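Local structure of acetyl-CoA acetyltransferase (Bacillus anthracis, 3SS6) at residues 126-131 with 140-145. The protein probably catalyses the reversible, thiolase-type condensation of two acetyl-CoA molecules to acetoacetyl-CoA and free CoA, working as a tetramer. Sequence-based numbering, arbitrary orientation.
Sequences YALKQH and GEIRDT. With SO4 (sulfate ion), chain E.
Ala127 and Arg143 form the hydrogen-bonded pair of a small antiparallel beta hairpin, consistent with the tetramerisation loop of bacterial biosynthetic thiolases. Ala127 N gives to Arg143 O, and Arg143 N returns the bond to Ala127 O at 2.8 Å, almost straight at 171°. In the neighbouring non-hydrogen-bonded pair, the Tyr126 ring lies over the Asp144 backbone: Asp144 CA sits 3.8 Å from the ring centroid in a CH-pi contact, while Ile142 O meets the ring edge. Leu128 CD2 packs 3.8 Å from Ile142 CB. With chi1 at 180°, the Asp144 carboxylate lies alongside the phenol; OD1 meets Arg132 of a neighbouring subunit and caps Val146 N. Tyr126 OH bonds to Gln138 O of another subunit, and both strands pair with strands of neighbouring subunits, so the sheet continues across the interfaces. Lys129 NZ and Arg143 NE, 4.2 Å apart, share Glu148 as a salt-bridge partner, which probably offsets their like charges. Where the strands diverge, a water links Lys129 N with Glu141 O and a sulfate, probably from the crystallisation liquor, whose O3 accepts a bond from Glu141 N at 2.7 Å.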
ATOM      1  N   TYR A 126      -0.731  -1.645  -8.875  1.00 12.42           N
ATOM      2  CA  TYR A 126      -1.512  -2.367  -7.873  1.00 10.73           C
ATOM      3  C   TYR A 126      -2.498  -1.387  -7.242  1.00 14.37           C
ATOM      4  O   TYR A 126      -2.262  -0.176  -7.249  1.00 16.07           O
ATOM      5  CB  TYR A 126      -0.595  -2.956  -6.808  1.00 11.26           C
ATOM      6  CG  TYR A 126      -0.073  -4.323  -7.191  1.00 11.61           C
ATOM      7  CD1 TYR A 126       0.953  -4.457  -8.121  1.00 13.21           C
ATOM      8  CD2 TYR A 126      -0.613  -5.480  -6.625  1.00 11.69           C
ATOM      9  CE1 TYR A 126       1.422  -5.701  -8.489  1.00 13.38           C
ATOM     10  CE2 TYR A 126      -0.137  -6.742  -6.983  1.00 13.13           C
ATOM     11  CZ  TYR A 126       0.872  -6.839  -7.923  1.00 14.11           C
ATOM     12  OH  TYR A 126       1.358  -8.072  -8.294  1.00 13.15           O
ATOM     13  N   ALA A 127      -3.602  -1.912  -6.724  1.00 14.25           N
ATOM     14  CA  ALA A 127      -4.672  -1.080  -6.169  1.00 13.94           C
ATOM     15  C   ALA A 127      -4.998  -1.501  -4.739  1.00 15.76           C
ATOM     16  O   ALA A 127      -4.904  -2.680  -4.384  1.00 15.76           O
ATOM     17  CB  ALA A 127      -5.924  -1.182  -7.033  1.00 15.69           C
ATOM     18  N   LEU A 128      -5.396  -0.527  -3.925  1.00 13.50           N
ATOM     19  CA  LEU A 128      -5.915  -0.798  -2.583  1.00 12.82           C
ATOM     20  C   LEU A 128      -7.349  -0.279  -2.510  1.00 16.68           C
ATOM     21  O   LEU A 128      -7.604   0.905  -2.745  1.00 19.11           O
ATOM     22  CB  LEU A 128      -5.054  -0.124  -1.517  1.00 13.44           C
ATOM     23  CG  LEU A 128      -3.711  -0.797  -1.205  1.00 19.24           C
ATOM     24  CD1 LEU A 128      -2.862   0.070  -0.277  1.00 20.82           C
ATOM     25  CD2 LEU A 128      -3.946  -2.165  -0.575  1.00 23.62           C
ATOM     26  N   LYS A 129      -8.286  -1.165  -2.193  1.00 14.49           N
ATOM     27  CA  LYS A 129      -9.698  -0.808  -2.198  1.00 16.28           C
ATOM     28  C   LYS A 129     -10.195  -0.232  -0.877  1.00 16.04           C
ATOM     29  O   LYS A 129     -11.243   0.415  -0.855  1.00 17.07           O
ATOM     30  CB  LYS A 129     -10.572  -2.017  -2.553  1.00 20.13           C
ATOM     31  CG  LYS A 129     -10.136  -2.786  -3.784  1.00 26.98           C
ATOM     32  CD  LYS A 129     -10.131  -1.943  -5.035  1.00 32.03           C
ATOM     33  CE  LYS A 129      -9.635  -2.773  -6.226  1.00 33.94           C
ATOM     34  NZ  LYS A 129     -10.396  -4.049  -6.376  1.00 29.76           N
ATOM     35  N   GLN A 130      -9.467  -0.467   0.219  1.00 15.57           N
ATOM     36  CA  GLN A 130      -9.934  -0.037   1.537  1.00 17.81           C
ATOM     37  C   GLN A 130      -9.073   1.066   2.119  1.00 15.12           C
ATOM     38  O   GLN A 130      -9.230   1.433   3.288  1.00 14.80           O
ATOM     39  CB  GLN A 130      -9.963  -1.209   2.531  1.00 18.69           C
ATOM     40  CG  GLN A 130     -10.514  -2.498   1.957  1.00 23.28           C
ATOM     41  CD  GLN A 130     -11.980  -2.399   1.622  1.00 27.78           C
ATOM     42  OE1 GLN A 130     -12.701  -1.571   2.181  1.00 29.72           O
ATOM     43  NE2 GLN A 130     -12.434  -3.238   0.693  1.00 31.35           N
ATOM     44  N   HIS A 131      -8.146   1.581   1.315  1.00 15.16           N
ATOM     45  CA  HIS A 131      -7.248   2.618   1.793  1.00 12.89           C
ATOM     46  C   HIS A 131      -7.952   3.945   2.057  1.00 13.57           C
ATOM     47  O   HIS A 131      -7.580   4.683   2.974  1.00 14.64           O
ATOM     48  CB  HIS A 131      -6.087   2.843   0.813  1.00 13.87           C
ATOM     49  CG  HIS A 131      -4.991   3.671   1.401  1.00 13.57           C
ATOM     50  ND1 HIS A 131      -4.169   3.199   2.402  1.00 13.57           N
ATOM     51  CD2 HIS A 131      -4.620   4.956   1.180  1.00 14.82           C
ATOM     52  CE1 HIS A 131      -3.319   4.148   2.753  1.00 14.02           C
ATOM     53  NE2 HIS A 131      -3.574   5.226   2.030  1.00 15.95           N
ATOM     54  N   GLY A 140      -5.521  -7.167   4.717  1.00 16.99           N
ATOM     55  CA  GLY A 140      -6.248  -6.791   3.511  1.00 17.41           C
ATOM     56  C   GLY A 140      -5.564  -7.334   2.279  1.00 17.01           C
ATOM     57  O   GLY A 140      -4.547  -8.020   2.373  1.00 17.15           O
ATOM     58  N   GLU A 141      -6.106  -7.000   1.121  1.00 17.16           N
ATOM     59  CA  GLU A 141      -5.549  -7.453  -0.133  1.00 18.26           C
ATOM     60  C   GLU A 141      -5.039  -6.296  -0.961  1.00 17.95           C
ATOM     61  O   GLU A 141      -5.732  -5.309  -1.142  1.00 22.08           O
ATOM     62  CB  GLU A 141      -6.623  -8.165  -0.956  1.00 27.68           C
ATOM     63  CG  GLU A 141      -6.514  -9.665  -1.010  1.00 38.48           C
ATOM     64  CD  GLU A 141      -7.236 -10.246  -2.211  1.00 42.33           C
ATOM     65  OE1 GLU A 141      -8.397  -9.871  -2.441  1.00 47.70           O
ATOM     66  OE2 GLU A 141      -6.643 -11.070  -2.924  1.00 40.56           O
ATOM     67  N   ILE A 142      -3.824  -6.419  -1.469  1.00 15.15           N
ATOM     68  CA  ILE A 142      -3.348  -5.437  -2.426  1.00 14.08           C
ATOM     69  C   ILE A 142      -3.498  -6.077  -3.806  1.00 13.75           C
ATOM     70  O   ILE A 142      -2.938  -7.133  -4.081  1.00 16.18           O
ATOM     71  CB  ILE A 142      -1.904  -4.966  -2.130  1.00 18.89           C
ATOM     72  CG1 ILE A 142      -1.476  -3.930  -3.166  1.00 17.76           C
ATOM     73  CG2 ILE A 142      -0.932  -6.126  -2.099  1.00 22.76           C
ATOM     74  CD1 ILE A 142      -0.209  -3.202  -2.790  1.00 22.42           C
ATOM     75  N   ARG A 143      -4.299  -5.442  -4.653  1.00 13.59           N
ATOM     76  CA  ARG A 143      -4.807  -6.105  -5.849  1.00 13.33           C
ATOM     77  C   ARG A 143      -4.001  -5.797  -7.095  1.00 13.95           C
ATOM     78  O   ARG A 143      -3.725  -4.647  -7.419  1.00 13.71           O
ATOM     79  CB  ARG A 143      -6.272  -5.711  -6.064  1.00 16.21           C
ATOM     80  CG  ARG A 143      -7.173  -6.056  -4.883  1.00 18.84           C
ATOM     81  CD  ARG A 143      -7.592  -7.528  -4.894  1.00 20.59           C
ATOM     82  NE  ARG A 143      -8.486  -7.825  -6.013  1.00 22.67           N
ATOM     83  CZ  ARG A 143      -9.073  -9.003  -6.212  1.00 29.01           C
ATOM     84  NH1 ARG A 143      -8.864 -10.002  -5.364  1.00 30.51           N
ATOM     85  NH2 ARG A 143      -9.871  -9.186  -7.259  1.00 30.58           N
ATOM     86  N   ASP A 144      -3.608  -6.853  -7.794  1.00 12.38           N
ATOM     87  CA  ASP A 144      -2.899  -6.706  -9.059  1.00 10.79           C
ATOM     88  C   ASP A 144      -3.920  -6.372 -10.147  1.00 11.61           C
ATOM     89  O   ASP A 144      -4.819  -7.173 -10.419  1.00 13.12           O
ATOM     90  CB  ASP A 144      -2.218  -8.043  -9.380  1.00 12.90           C
ATOM     91  CG  ASP A 144      -1.445  -8.016 -10.686  1.00 13.03           C
ATOM     92  OD1 ASP A 144      -1.601  -7.064 -11.480  1.00 14.33           O
ATOM     93  OD2 ASP A 144      -0.655  -8.955 -10.902  1.00 17.69           O
ATOM     94  N   THR A 145      -3.818  -5.185 -10.743  1.00 11.56           N
ATOM     95  CA  THR A 145      -4.799  -4.784 -11.764  1.00 14.27           C
ATOM     96  C   THR A 145      -4.806  -5.711 -12.987  1.00 13.65           C
ATOM     97  O   THR A 145      -5.842  -5.886 -13.628  1.00 13.48           O
ATOM     98  CB  THR A 145      -4.622  -3.319 -12.228  1.00 14.13           C
ATOM     99  OG1 THR A 145      -3.301  -3.126 -12.753  1.00 14.68           O
ATOM    100  CG2 THR A 145      -4.862  -2.361 -11.068  1.00 16.86           C
TER
HETATM  101  S   SO4 E 394      -9.657  -6.107   0.862  0.50 28.31           S
HETATM  102  O1  SO4 E 394     -10.039  -5.308  -0.309  0.50 26.12           O
HETATM  103  O2  SO4 E 394      -9.509  -7.499   0.456  0.50 27.60           O
HETATM  104  O3  SO4 E 394      -8.403  -5.643   1.421  0.50 20.83           O
HETATM  105  O4  SO4 E 394     -10.701  -6.008   1.875  0.50 32.38           O
HETATM  106  O   HOH W   1      -7.653  -3.827  -1.521  1.00 24.63           O